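Local coordinates for protein phospholyase (Arthrobacter aurescens, PDB 5G4I) that acts as a pyridoxal-phosphate-dependent phospholyase of the class III aminotransferase family, probably splitting phosphate and ammonia from amino alcohol phosphates such as phosphoethanolamine, at residues K55-Y61 against R395-I401; R95-Y99 against S319-L323; T135-L141 against H210-L216; G258-M264 against M335-D339. All blocks are in the same frame, centred on the assembly; numbering follows the deposited sequence.

Interaction 1. Residues K55-Y61 against R395-I401; sequences KVYLDGY and RERGVLI. With PO4 (phosphate ion), chain D.
Leu400 lays its branch across the Tyr57 ring, with Tyr57 CD2 3.7 Å from Leu400 CD2. With CG anti to the carbonyl carbon (chi1 -54°), the ring runs beside Arg395, Tyr57 CE2 3.9 Å from Arg395 CG. A water in the ring plane joins Tyr57 OH, which also bonds Asp51, to Arg395 NH1. Arg395 NH1 makes a salt bridge to Glu396 OE2 (2.9 Å) in the guanidinium plane, while Glu392 holds NH2. Lys55 is extended until chi4 (64°), where it bends and Lys55 NZ meets Glu396 O from above the carbonyl plane (3.1 Å). Gly398 closes the helix in a Schellman motif; at its positive phi a CB would jam against the preceding carbonyl. Gly398 O accepts from Leu58 N (2.8 Å), and Leu400 N bonds Leu58 O (2.9 Å) almost straight. Any side chain at Gly60 would strike Leu400 O. Asp59 OD1 takes Tyr61 N in an Asx turn; OD2 bonds His69. Tyr61 OH faces a phosphate, probably from the crystallisation liquor, at a doubtfully short distance. This helix-to-strand turn enters a parallel strand pair of a mixed sheet, the side chain of Tyr61 about 9 Å from the cofactor.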
loop_
_atom_site.group_PDB
_atom_site.type_symbol
_atom_site.label_atom_id
_atom_site.label_comp_id
_atom_site.label_asym_id
_atom_site.label_seq_id
_atom_site.Cartn_x
_atom_site.Cartn_y
_atom_site.Cartn_z
ATOM N N LYS A 55 -12.074 -27.634 -15.185
ATOM C CA LYS A 55 -12.752 -26.862 -16.284
ATOM C C LYS A 55 -11.854 -25.690 -16.684
ATOM O O LYS A 55 -11.237 -24.989 -15.759
ATOM C CB LYS A 55 -14.112 -26.349 -15.852
ATOM C CG LYS A 55 -14.943 -25.601 -16.885
ATOM C CD LYS A 55 -16.395 -25.461 -16.397
ATOM C CE LYS A 55 -17.262 -24.452 -17.215
ATOM N NZ LYS A 55 -17.409 -24.933 -18.573
ATOM N N VAL A 56 -11.756 -25.448 -17.973
ATOM C CA VAL A 56 -10.934 -24.362 -18.563
ATOM C C VAL A 56 -11.799 -23.188 -18.996
ATOM O O VAL A 56 -12.878 -23.347 -19.620
ATOM C CB VAL A 56 -10.081 -24.900 -19.734
ATOM C CG1 VAL A 56 -9.286 -23.763 -20.394
ATOM C CG2 VAL A 56 -9.160 -25.974 -19.271
ATOM N N TYR A 57 -11.313 -21.956 -18.706
ATOM C CA TYR A 57 -12.042 -20.766 -19.053
ATOM C C TYR A 57 -11.133 -19.756 -19.843
ATOM O O TYR A 57 -9.916 -19.668 -19.551
ATOM C CB TYR A 57 -12.557 -19.992 -17.802
ATOM C CG TYR A 57 -13.384 -20.796 -16.815
ATOM C CD1 TYR A 57 -12.745 -21.644 -15.930
ATOM C CD2 TYR A 57 -14.723 -20.707 -16.807
ATOM C CE1 TYR A 57 -13.476 -22.412 -15.021
ATOM C CE2 TYR A 57 -15.502 -21.420 -15.856
ATOM C CZ TYR A 57 -14.845 -22.332 -15.072
ATOM O OH TYR A 57 -15.594 -23.054 -14.145
ATOM N N LEU A 58 -11.796 -19.038 -20.734
ATOM C CA LEU A 58 -11.211 -17.865 -21.426
ATOM C C LEU A 58 -11.423 -16.650 -20.492
ATOM O O LEU A 58 -12.527 -16.337 -20.110
ATOM C CB LEU A 58 -11.882 -17.635 -22.778
ATOM C CG LEU A 58 -11.374 -16.405 -23.592
ATOM C CD1 LEU A 58 -9.921 -16.478 -23.893
ATOM C CD2 LEU A 58 -12.204 -16.239 -24.876
ATOM N N ASP A 59 -10.290 -15.949 -20.146
ATOM C CA ASP A 59 -10.335 -14.743 -19.309
ATOM C C ASP A 59 -10.734 -13.509 -20.093
ATOM O O ASP A 59 -9.882 -12.982 -20.833
ATOM C CB ASP A 59 -8.973 -14.549 -18.603
ATOM C CG ASP A 59 -8.998 -13.493 -17.488
ATOM O OD1 ASP A 59 -9.968 -12.697 -17.444
ATOM O OD2 ASP A 59 -8.022 -13.531 -16.700
ATOM N N GLY A 60 -11.998 -13.073 -20.007
ATOM C CA GLY A 60 -12.448 -11.774 -20.544
ATOM C C GLY A 60 -12.601 -10.617 -19.581
ATOM O O GLY A 60 -13.342 -9.649 -19.852
ATOM N N TYR A 61 -11.890 -10.757 -18.432
ATOM C CA TYR A 61 -12.104 -9.843 -17.297
ATOM C C TYR A 61 -10.882 -9.233 -16.631
ATOM O O TYR A 61 -10.934 -8.076 -16.190
ATOM C CB TYR A 61 -13.017 -10.567 -16.191
ATOM C CG TYR A 61 -13.172 -9.771 -14.897
ATOM C CD1 TYR A 61 -13.897 -8.647 -14.882
ATOM C CD2 TYR A 61 -12.347 -10.063 -13.837
ATOM C CE1 TYR A 61 -13.909 -7.842 -13.732
ATOM C CE2 TYR A 61 -12.336 -9.263 -12.711
ATOM C CZ TYR A 61 -13.155 -8.220 -12.718
ATOM O OH TYR A 61 -13.082 -7.435 -11.552
ATOM N N ARG A 395 -20.094 -17.892 -18.042
ATOM C CA ARG A 395 -19.255 -18.796 -17.232
ATOM C C ARG A 395 -19.450 -20.276 -17.596
ATOM O O ARG A 395 -18.518 -21.014 -17.755
ATOM C CB ARG A 395 -19.458 -18.547 -15.704
ATOM C CG ARG A 395 -18.733 -19.487 -14.776
ATOM C CD ARG A 395 -19.208 -19.518 -13.303
ATOM N NE ARG A 395 -20.679 -19.575 -13.230
ATOM C CZ ARG A 395 -21.406 -20.685 -13.507
ATOM N NH1 ARG A 395 -20.842 -21.848 -13.821
ATOM N NH2 ARG A 395 -22.710 -20.620 -13.411
ATOM N N GLU A 396 -20.763 -20.680 -17.662
ATOM C CA GLU A 396 -21.040 -22.073 -18.054
ATOM C C GLU A 396 -20.458 -22.463 -19.420
ATOM O O GLU A 396 -19.935 -23.552 -19.586
ATOM C CB GLU A 396 -22.568 -22.377 -18.005
ATOM C CG GLU A 396 -23.077 -22.524 -16.583
ATOM C CD GLU A 396 -22.730 -23.885 -15.901
ATOM O OE1 GLU A 396 -22.521 -24.957 -16.575
ATOM O OE2 GLU A 396 -22.638 -23.908 -14.662
ATOM N N ARG A 397 -20.432 -21.470 -20.310
ATOM C CA ARG A 397 -19.836 -21.596 -21.652
ATOM C C ARG A 397 -18.303 -21.492 -21.705
ATOM O O ARG A 397 -17.682 -21.661 -22.737
ATOM C CB ARG A 397 -20.468 -20.545 -22.609
ATOM C CG ARG A 397 -21.989 -20.726 -22.927
ATOM C CD ARG A 397 -22.573 -19.538 -23.638
ATOM N NE ARG A 397 -23.969 -19.760 -24.077
ATOM C CZ ARG A 397 -24.317 -20.478 -25.152
ATOM N NH1 ARG A 397 -23.420 -20.967 -25.991
ATOM N NH2 ARG A 397 -25.619 -20.652 -25.401
ATOM N N GLY A 398 -17.684 -21.265 -20.553
ATOM C CA GLY A 398 -16.239 -21.204 -20.476
ATOM C C GLY A 398 -15.652 -19.788 -20.667
ATOM O O GLY A 398 -14.496 -19.725 -21.111
ATOM N N VAL A 399 -16.393 -18.764 -20.335
ATOM C CA VAL A 399 -15.880 -17.341 -20.546
ATOM C C VAL A 399 -16.147 -16.537 -19.280
ATOM O O VAL A 399 -17.279 -16.440 -18.821
ATOM C CB VAL A 399 -16.481 -16.651 -21.806
ATOM C CG1 VAL A 399 -15.774 -15.288 -22.065
ATOM C CG2 VAL A 399 -16.354 -17.561 -23.046
ATOM N N LEU A 400 -15.103 -15.856 -18.760
ATOM C CA LEU A 400 -15.233 -14.998 -17.570
ATOM C C LEU A 400 -15.429 -13.526 -17.966
ATOM O O LEU A 400 -14.543 -12.949 -18.593
ATOM C CB LEU A 400 -13.964 -15.128 -16.649
ATOM C CG LEU A 400 -13.595 -16.541 -16.245
ATOM C CD1 LEU A 400 -12.285 -16.501 -15.420
ATOM C CD2 LEU A 400 -14.738 -17.220 -15.523
ATOM N N ILE A 401 -16.565 -12.932 -17.648
ATOM C CA ILE A 401 -16.902 -11.541 -17.806
ATOM C C ILE A 401 -17.599 -10.998 -16.522
ATOM O O ILE A 401 -17.884 -11.768 -15.598
ATOM C CB ILE A 401 -17.744 -11.296 -19.078
ATOM C CG1 ILE A 401 -19.109 -12.008 -19.005
ATOM C CG2 ILE A 401 -16.966 -11.606 -20.363
ATOM C CD1 ILE A 401 -20.097 -11.504 -20.015
HETATM P P PO4 D . -11.995 -4.542 -10.833
HETATM O O1 PO4 D . -11.835 -3.439 -11.704
HETATM O O2 PO4 D . -11.096 -5.747 -11.101
HETATM O O3 PO4 D . -13.245 -5.082 -11.518
HETATM O O4 PO4 D . -12.196 -4.308 -9.359
HETATM O O HOH W 1 -18.368 -23.160 -13.836
#

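Interaction 2. Residues R95-Y99 against S319-L323; sequences RVVEY and SAAGL
Tyr99 lays one face of its ring over Gly322, whose CA stands 4.0 Å from the centroid of the Tyr99 ring in a CH-pi contact. With CG anti to the backbone N (chi1 -177°), the phenol reaches across to the neighbouring helix, and only a residue without a side chain fits beneath it: a CB on Gly322 would run into Tyr99 CZ. A water accepts from Tyr99 OH and donates to Gly322 O, satisfying the polar tip of the ring.

The Leu323 and Tyr99 side chains run antiparallel to one another, Leu323 CG 3.7 Å from Tyr99 CB. The two methyls divide the work, Leu323 CD2 lying 3.8 Å from Glu98 O and Leu323 CD1 3.7 Å from Arg95 NH2. Arg95 is folded at chi2 and chi3, which brings its guanidinium over Ala320, with Arg95 NH1 3.6 Å from Ala320 CB; the small methyl suits a flat group lying this close. Within its own helix Arg95 NE meets Glu98 OE1 on the syn side at 3.1 Å, tilted out of the carboxylate plane, a salt bridge that limits rotation of the guanidinium, and Gln81 takes NH1.

Ser319 spends its hydroxyl on Asn315 O, one turn back, and Ser319 OG can press against Val96 CA at 3.3 Å without needing a partner there. No direct hydrogen bond joins the segments. Leu116 of strand 113-117 packs on Val96 and Tyr99. The two helices run in the same general direction, axes 8.8 Å apart and crossing at 28°, a close pair consistent with small residues Ser319, Ala320 and Gly322 on the face of helix 316-331 turned to helix 94-104.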
loop_
_atom_site.group_PDB
_atom_site.type_symbol
_atom_site.label_atom_id
_atom_site.label_comp_id
_atom_site.label_asym_id
_atom_site.label_seq_id
_atom_site.Cartn_x
_atom_site.Cartn_y
_atom_site.Cartn_z
ATOM N N ARG A 95 18.418 -0.782 -10.268
ATOM C CA ARG A 95 17.145 -1.268 -10.847
ATOM C C ARG A 95 16.009 -0.244 -10.759
ATOM O O ARG A 95 15.246 -0.081 -11.766
ATOM C CB ARG A 95 16.645 -2.619 -10.232
ATOM C CG ARG A 95 17.650 -3.772 -10.202
ATOM C CD ARG A 95 18.329 -4.155 -11.511
ATOM N NE ARG A 95 17.439 -4.368 -12.625
ATOM C CZ ARG A 95 16.790 -5.503 -12.917
ATOM N NH1 ARG A 95 16.787 -6.517 -12.068
ATOM N NH2 ARG A 95 16.033 -5.622 -14.023
ATOM N N VAL A 96 15.863 0.437 -9.616
ATOM C CA VAL A 96 14.807 1.455 -9.501
ATOM C C VAL A 96 15.000 2.627 -10.486
ATOM O O VAL A 96 14.024 3.174 -11.010
ATOM C CB VAL A 96 14.601 1.970 -8.046
ATOM C CG1 VAL A 96 15.837 2.676 -7.505
ATOM C CG2 VAL A 96 13.320 2.822 -7.942
ATOM N N VAL A 97 16.279 2.968 -10.703
ATOM C CA VAL A 97 16.555 4.070 -11.646
ATOM C C VAL A 97 16.231 3.657 -13.075
ATOM O O VAL A 97 15.643 4.425 -13.860
ATOM C CB VAL A 97 18.027 4.547 -11.472
ATOM C CG1 VAL A 97 18.353 5.692 -12.465
ATOM C CG2 VAL A 97 18.181 5.084 -10.078
ATOM N N GLU A 98 16.647 2.448 -13.461
ATOM C CA GLU A 98 16.345 1.897 -14.759
ATOM C C GLU A 98 14.809 1.860 -15.006
ATOM O O GLU A 98 14.293 2.242 -16.066
ATOM C CB GLU A 98 16.880 0.487 -14.938
ATOM C CG GLU A 98 18.387 0.419 -14.963
ATOM C CD GLU A 98 18.952 -0.986 -14.621
ATOM O OE1 GLU A 98 18.177 -2.027 -14.545
ATOM O OE2 GLU A 98 20.228 -1.004 -14.439
ATOM N N TYR A 99 14.074 1.380 -13.997
ATOM C CA TYR A 99 12.606 1.358 -14.136
ATOM C C TYR A 99 11.995 2.782 -14.212
ATOM O O TYR A 99 11.126 2.970 -15.077
ATOM C CB TYR A 99 11.945 0.560 -12.961
ATOM C CG TYR A 99 10.448 0.438 -13.098
ATOM C CD1 TYR A 99 9.813 0.093 -14.295
ATOM C CD2 TYR A 99 9.647 0.706 -12.024
ATOM C CE1 TYR A 99 8.421 0.049 -14.435
ATOM C CE2 TYR A 99 8.228 0.548 -12.098
ATOM C CZ TYR A 99 7.645 0.237 -13.321
ATOM O OH TYR A 99 6.240 0.146 -13.458
ATOM N N SER A 319 10.917 -3.220 -8.913
ATOM C CA SER A 319 11.446 -2.542 -10.117
ATOM C C SER A 319 11.674 -3.545 -11.243
ATOM O O SER A 319 11.366 -3.243 -12.418
ATOM C CB SER A 319 12.718 -1.792 -9.752
ATOM O OG SER A 319 12.497 -0.799 -8.717
ATOM N N ALA A 320 12.246 -4.716 -10.941
ATOM C CA ALA A 320 12.464 -5.799 -11.953
ATOM C C ALA A 320 11.129 -6.231 -12.572
ATOM O O ALA A 320 11.004 -6.448 -13.798
ATOM C CB ALA A 320 13.258 -6.962 -11.342
ATOM N N ALA A 321 10.075 -6.438 -11.723
ATOM C CA ALA A 321 8.745 -6.780 -12.190
ATOM C C ALA A 321 8.155 -5.737 -13.169
ATOM O O ALA A 321 7.677 -6.064 -14.288
ATOM C CB ALA A 321 7.810 -6.944 -11.028
ATOM N N GLY A 322 8.254 -4.451 -12.745
ATOM C CA GLY A 322 7.695 -3.411 -13.611
ATOM C C GLY A 322 8.474 -3.238 -14.931
ATOM O O GLY A 322 7.844 -3.016 -15.992
ATOM N N LEU A 323 9.818 -3.409 -14.880
ATOM C CA LEU A 323 10.614 -3.316 -16.124
ATOM C C LEU A 323 10.230 -4.472 -17.070
ATOM O O LEU A 323 10.117 -4.265 -18.293
ATOM C CB LEU A 323 12.106 -3.367 -15.764
ATOM C CG LEU A 323 12.828 -2.105 -15.395
ATOM C CD1 LEU A 323 14.148 -2.511 -14.651
ATOM C CD2 LEU A 323 13.071 -1.290 -16.726
HETATM O O HOH W 2 13.393 -6.794 -15.256
HETATM O O HOH W 3 5.446 -1.480 -15.471
#

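Interaction 3. Residues T135-L141 against H210-L216; sequences TGNTGVL and HGVSVFL
Backbone hydrogen bonds carry most of the pairing between Thr138-Leu141 and His210-Leu216. Thr138 N gives His210 O a bond of 2.9 Å in the carbonyl plane. Gly139 O is gripped twice, by Ser213 N at 2.8 Å and by Val214 N at 3.2 Å, before regular parallel bonding sets in with Leu141 N to Val214 O and Leu216 N to Leu141 O. Gly139 CA adds a CA-H...O contact to Gly211 O at 3.1 Å, and a side chain at Gly139 would collide with that oxygen.

Polar side chains gather where the chain enters the pair, before the strands. A chi1 of 67° sets Thr135 OG1 between the backbone N and the carbonyl carbon, where it accepts from Asn137 N in an ST turn and also bonds Ala131 O, and turns Thr135 CG2 to within 3.7 Å of Ser213 O. A valine at Thr135 would probably leave Asn137 N without its acceptor and the turn behind helix 120-135 freer to shift. Asn137 sets CB against His210 O, and its ND2 gives a hydrogen to a water. Thr138 OG1 reaches the edge of the His210 ring, where another water lies in the ring plane and links it to ND1.

Apolar contacts take over inside the sheet. Val140 and Val214 run abreast, with Val140 CG1 4.1 Å from Val214 CG2. On the other face Leu141 CB sits 4.0 Å from Phe215 CD1, and helix 233-243 covers both residues. Beta-branched and aromatic residues suit such a buried pair, two neighbouring parallel strands of the large seven-stranded sheet typical of the aminotransferase fold, the side chain of Leu216 about 7 Å from the bound cofactor.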
loop_
_atom_site.group_PDB
_atom_site.type_symbol
_atom_site.label_atom_id
_atom_site.label_comp_id
_atom_site.label_asym_id
_atom_site.label_seq_id
_atom_site.Cartn_x
_atom_site.Cartn_y
_atom_site.Cartn_z
ATOM N N THR A 135 -1.988 23.488 -3.137
ATOM C CA THR A 135 -3.069 24.411 -3.463
ATOM C C THR A 135 -3.450 25.243 -2.258
ATOM O O THR A 135 -4.015 26.389 -2.449
ATOM C CB THR A 135 -4.302 23.708 -3.991
ATOM O OG1 THR A 135 -4.941 22.888 -2.997
ATOM C CG2 THR A 135 -4.004 22.966 -5.309
ATOM N N GLY A 136 -3.246 24.733 -1.031
ATOM C CA GLY A 136 -3.815 25.407 0.159
ATOM C C GLY A 136 -5.337 25.293 0.276
ATOM O O GLY A 136 -5.972 25.964 1.140
ATOM N N ASN A 137 -5.956 24.451 -0.567
ATOM C CA ASN A 137 -7.366 24.188 -0.620
ATOM C C ASN A 137 -7.665 22.715 -0.262
ATOM O O ASN A 137 -6.740 21.852 -0.307
ATOM C CB ASN A 137 -7.952 24.478 -2.043
ATOM C CG ASN A 137 -7.839 25.929 -2.496
ATOM O OD1 ASN A 137 -7.704 26.249 -3.731
ATOM N ND2 ASN A 137 -7.842 26.800 -1.546
ATOM N N THR A 138 -8.906 22.388 0.069
ATOM C CA THR A 138 -9.296 20.984 0.355
ATOM C C THR A 138 -10.399 20.453 -0.547
ATOM O O THR A 138 -10.700 19.194 -0.537
ATOM C CB THR A 138 -9.816 20.824 1.817
ATOM O OG1 THR A 138 -10.868 21.831 2.072
ATOM C CG2 THR A 138 -8.709 21.025 2.811
ATOM N N GLY A 139 -11.102 21.260 -1.362
ATOM C CA GLY A 139 -12.215 20.780 -2.145
ATOM C C GLY A 139 -11.884 19.744 -3.236
ATOM O O GLY A 139 -10.841 19.873 -3.895
ATOM N N VAL A 140 -12.744 18.707 -3.328
ATOM C CA VAL A 140 -12.569 17.636 -4.321
ATOM C C VAL A 140 -13.762 17.551 -5.241
ATOM O O VAL A 140 -14.933 17.411 -4.784
ATOM C CB VAL A 140 -12.316 16.287 -3.606
ATOM C CG1 VAL A 140 -12.268 15.118 -4.625
ATOM C CG2 VAL A 140 -11.071 16.327 -2.762
ATOM N N LEU A 141 -13.547 17.546 -6.571
ATOM C CA LEU A 141 -14.564 17.225 -7.582
ATOM C C LEU A 141 -14.336 15.799 -8.092
ATOM O O LEU A 141 -13.208 15.492 -8.533
ATOM C CB LEU A 141 -14.444 18.220 -8.762
ATOM C CG LEU A 141 -14.730 19.705 -8.461
ATOM C CD1 LEU A 141 -14.422 20.532 -9.703
ATOM C CD2 LEU A 141 -16.121 19.989 -8.025
ATOM N N HIS A 210 -13.852 25.620 1.489
ATOM C CA HIS A 210 -12.916 24.564 1.075
ATOM C C HIS A 210 -12.034 24.931 -0.087
ATOM O O HIS A 210 -10.916 24.410 -0.251
ATOM C CB HIS A 210 -13.696 23.295 0.703
ATOM C CG HIS A 210 -14.765 22.899 1.674
ATOM N ND1 HIS A 210 -14.531 22.437 2.947
ATOM C CD2 HIS A 210 -16.095 22.947 1.528
ATOM C CE1 HIS A 210 -15.688 22.211 3.540
ATOM N NE2 HIS A 210 -16.649 22.485 2.694
ATOM N N GLY A 211 -12.493 25.819 -0.985
ATOM C CA GLY A 211 -11.805 26.078 -2.204
ATOM C C GLY A 211 -11.731 24.814 -3.088
ATOM O O GLY A 211 -12.406 23.822 -2.776
ATOM N N VAL A 212 -10.960 24.868 -4.164
ATOM C CA VAL A 212 -10.828 23.673 -5.053
ATOM C C VAL A 212 -9.365 23.220 -5.001
ATOM O O VAL A 212 -8.416 23.920 -5.427
ATOM C CB VAL A 212 -11.227 24.019 -6.510
ATOM C CG1 VAL A 212 -11.065 22.748 -7.391
ATOM C CG2 VAL A 212 -12.646 24.558 -6.571
ATOM N N SER A 213 -9.143 21.960 -4.528
ATOM C CA SER A 213 -7.834 21.310 -4.562
ATOM C C SER A 213 -7.637 20.496 -5.901
ATOM O O SER A 213 -6.629 20.667 -6.570
ATOM C CB SER A 213 -7.626 20.391 -3.329
ATOM O OG SER A 213 -6.315 19.808 -3.370
ATOM N N VAL A 214 -8.616 19.674 -6.220
ATOM C CA VAL A 214 -8.457 18.750 -7.369
ATOM C C VAL A 214 -9.782 18.461 -8.082
ATOM O O VAL A 214 -10.874 18.455 -7.455
ATOM C CB VAL A 214 -7.884 17.379 -6.971
ATOM C CG1 VAL A 214 -6.530 17.475 -6.318
ATOM C CG2 VAL A 214 -8.752 16.583 -6.152
ATOM N N PHE A 215 -9.660 18.066 -9.364
ATOM C CA PHE A 215 -10.617 17.187 -10.087
ATOM C C PHE A 215 -9.889 15.854 -10.318
ATOM O O PHE A 215 -8.771 15.871 -10.873
ATOM C CB PHE A 215 -11.021 17.851 -11.455
ATOM C CG PHE A 215 -11.770 16.968 -12.407
ATOM C CD1 PHE A 215 -12.969 16.431 -12.059
ATOM C CD2 PHE A 215 -11.283 16.745 -13.727
ATOM C CE1 PHE A 215 -13.745 15.666 -12.974
ATOM C CE2 PHE A 215 -12.018 15.966 -14.583
ATOM C CZ PHE A 215 -13.241 15.432 -14.247
ATOM N N LEU A 216 -10.507 14.776 -9.904
ATOM C CA LEU A 216 -9.910 13.432 -9.955
ATOM C C LEU A 216 -10.868 12.569 -10.788
ATOM O O LEU A 216 -12.107 12.546 -10.560
ATOM C CB LEU A 216 -9.862 12.839 -8.516
ATOM C CG LEU A 216 -9.501 11.381 -8.338
ATOM C CD1 LEU A 216 -8.150 11.021 -8.925
ATOM C CD2 LEU A 216 -9.577 10.997 -6.849
HETATM O O HOH W 4 -9.243 27.073 1.181
HETATM O O HOH W 5 -9.720 24.410 2.950
HETATM O O HOH W 6 -12.389 21.729 4.301
#

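Interaction 4. Residues G258-M264 against M335-D339; sequences GRTGSGM and MAKAD
A type I beta turn, Gly258 to Gly261, in the loop between strands 247-251 and 276-279 of the aminotransferase fold, packs against the start of helix 334-355 through Met335 and Asp339. Glycine suits both ends of the turn: each has positive phi, and a CB on Gly261 would run into Asp339 CA, which lies 3.7 Å from Gly261 CA.

Met335 carries the apolar part. Its chain is straight through chi1 (180°) and chi2, which sends Met335 CG across to Gly261 O at 3.6 Å and to Gly258 CA at 3.9 Å, before bending at chi3. Met335 SD then stands 3.5 Å from Met264 N and 4.3 Å from Met264 SD; the Met264 side chain itself rests on Leu326 and Met329 of helix 316-331. A long, flexible, unbranched side chain can follow the curve of the loop more easily than a branched one. Replacing Met335 by an alanine would probably open a gap between loop and helix, leaving Met264 without its sulfur neighbour and the turn less firmly backed. Ala338, small enough for the helix to come close, turns its methyl toward Gly258 O.

Asp339, one turn along the helix, meets Gly261, with Asp339 CB 3.5 Å from Gly261 O. The loop is also tied to the rest of the fold by Arg259, whose NH1 bonds Leu367 O and Pro415 O, and by Ser262 OG with Arg365. No direct hydrogen bond spans the segments; instead one water donates both its hydrogens, to Thr260 O at 2.8 Å and to Asp339 OD1 at 2.7 Å.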
loop_
_atom_site.group_PDB
_atom_site.type_symbol
_atom_site.label_atom_id
_atom_site.label_comp_id
_atom_site.label_asym_id
_atom_site.label_seq_id
_atom_site.Cartn_x
_atom_site.Cartn_y
_atom_site.Cartn_z
ATOM N N GLY A 258 -1.682 1.215 -22.019
ATOM C CA GLY A 258 -2.117 0.878 -23.400
ATOM C C GLY A 258 -3.384 0.120 -23.551
ATOM O O GLY A 258 -3.841 -0.228 -24.689
ATOM N N ARG A 259 -4.159 0.040 -22.465
ATOM C CA ARG A 259 -5.527 -0.576 -22.482
ATOM C C ARG A 259 -6.454 -0.014 -23.559
ATOM O O ARG A 259 -7.244 -0.756 -24.156
ATOM C CB ARG A 259 -6.146 -0.434 -21.105
ATOM C CG ARG A 259 -7.649 -0.818 -20.925
ATOM C CD ARG A 259 -7.887 -2.282 -21.135
ATOM N NE ARG A 259 -7.087 -3.147 -20.285
ATOM C CZ ARG A 259 -7.194 -4.493 -20.373
ATOM N NH1 ARG A 259 -7.973 -5.022 -21.313
ATOM N NH2 ARG A 259 -6.389 -5.289 -19.669
ATOM N N THR A 260 -6.413 1.296 -23.762
ATOM C CA THR A 260 -7.302 1.957 -24.740
ATOM C C THR A 260 -6.812 1.814 -26.193
ATOM O O THR A 260 -7.604 2.187 -27.098
ATOM C CB THR A 260 -7.458 3.503 -24.491
ATOM O OG1 THR A 260 -6.238 4.163 -24.711
ATOM C CG2 THR A 260 -7.996 3.826 -23.071
ATOM N N GLY A 261 -5.604 1.287 -26.430
ATOM C CA GLY A 261 -5.090 1.077 -27.828
ATOM C C GLY A 261 -4.566 2.374 -28.476
ATOM O O GLY A 261 -3.462 2.322 -29.065
ATOM N N SER A 262 -5.310 3.504 -28.357
ATOM C CA SER A 262 -4.978 4.715 -29.075
ATOM C C SER A 262 -3.930 5.569 -28.431
ATOM O O SER A 262 -3.496 6.561 -29.043
ATOM C CB SER A 262 -6.254 5.507 -29.350
ATOM O OG SER A 262 -7.013 5.781 -28.177
ATOM N N GLY A 263 -3.547 5.252 -27.182
ATOM C CA GLY A 263 -2.444 5.951 -26.470
ATOM C C GLY A 263 -2.013 5.100 -25.245
ATOM O O GLY A 263 -2.815 4.231 -24.836
ATOM N N MET A 264 -0.853 5.380 -24.673
ATOM C CA MET A 264 -0.446 4.711 -23.451
ATOM C C MET A 264 -1.402 5.015 -22.289
ATOM O O MET A 264 -1.724 4.092 -21.452
ATOM C CB MET A 264 1.001 5.076 -23.078
ATOM C CG MET A 264 1.525 4.199 -22.024
ATOM S SD MET A 264 1.839 2.409 -22.572
ATOM C CE MET A 264 2.897 2.124 -21.144
ATOM N N MET A 335 0.187 -2.738 -27.406
ATOM C CA MET A 335 -0.662 -1.524 -27.488
ATOM C C MET A 335 -1.265 -1.390 -28.939
ATOM O O MET A 335 -2.498 -1.143 -29.104
ATOM C CB MET A 335 0.065 -0.243 -27.006
ATOM C CG MET A 335 -0.801 0.961 -27.107
ATOM S SD MET A 335 0.025 2.455 -26.476
ATOM C CE MET A 335 -0.421 3.671 -27.589
ATOM N N ALA A 336 -0.364 -1.466 -29.974
ATOM C CA ALA A 336 -0.860 -1.357 -31.337
ATOM C C ALA A 336 -1.852 -2.462 -31.692
ATOM O O ALA A 336 -2.872 -2.217 -32.392
ATOM C CB ALA A 336 0.302 -1.301 -32.316
ATOM N N LYS A 337 -1.560 -3.687 -31.218
ATOM C CA LYS A 337 -2.463 -4.832 -31.480
ATOM C C LYS A 337 -3.817 -4.553 -30.835
ATOM O O LYS A 337 -4.875 -4.872 -31.409
ATOM C CB LYS A 337 -1.849 -6.133 -30.961
ATOM C CG LYS A 337 -0.671 -6.720 -31.798
ATOM C CD LYS A 337 -0.024 -7.912 -31.133
ATOM C CE LYS A 337 1.092 -8.487 -32.023
ATOM N NZ LYS A 337 1.864 -9.485 -31.217
ATOM N N ALA A 338 -3.849 -4.008 -29.599
ATOM C CA ALA A 338 -5.121 -3.707 -28.899
ATOM C C ALA A 338 -5.922 -2.616 -29.691
ATOM O O ALA A 338 -7.162 -2.629 -29.712
ATOM C CB ALA A 338 -4.838 -3.222 -27.454
ATOM N N ASP A 339 -5.237 -1.610 -30.275
ATOM C CA ASP A 339 -5.913 -0.604 -31.061
ATOM C C ASP A 339 -6.633 -1.248 -32.275
ATOM O O ASP A 339 -7.848 -1.024 -32.501
ATOM C CB ASP A 339 -4.894 0.430 -31.574
ATOM C CG ASP A 339 -5.509 1.613 -32.181
ATOM O OD1 ASP A 339 -6.367 2.365 -31.647
ATOM O OD2 ASP A 339 -5.112 1.876 -33.375
HETATM O O HOH W 7 -8.347 2.346 -29.816
#

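Interactions 1 and 3 each join parallel strands, but in two different sheets, the centres of the two contacts about 42 Å apart and on opposite sides of the chain's centre. Both rely on backbone hydrogen bonds. Interactions 2 and 4 have no direct hydrogen bond across them and depend on glycines that let a neighbour close in, with waters bridging the polar atoms. Their helices, 316-331 and 334-355, follow each other in the chain, and Met264 of interaction 4 leans on the former. Interactions 1, 2 and 3 are largely buried, whereas interaction 4 is only partly so. The second subunit reaches interactions 1 and 2 but not the other two.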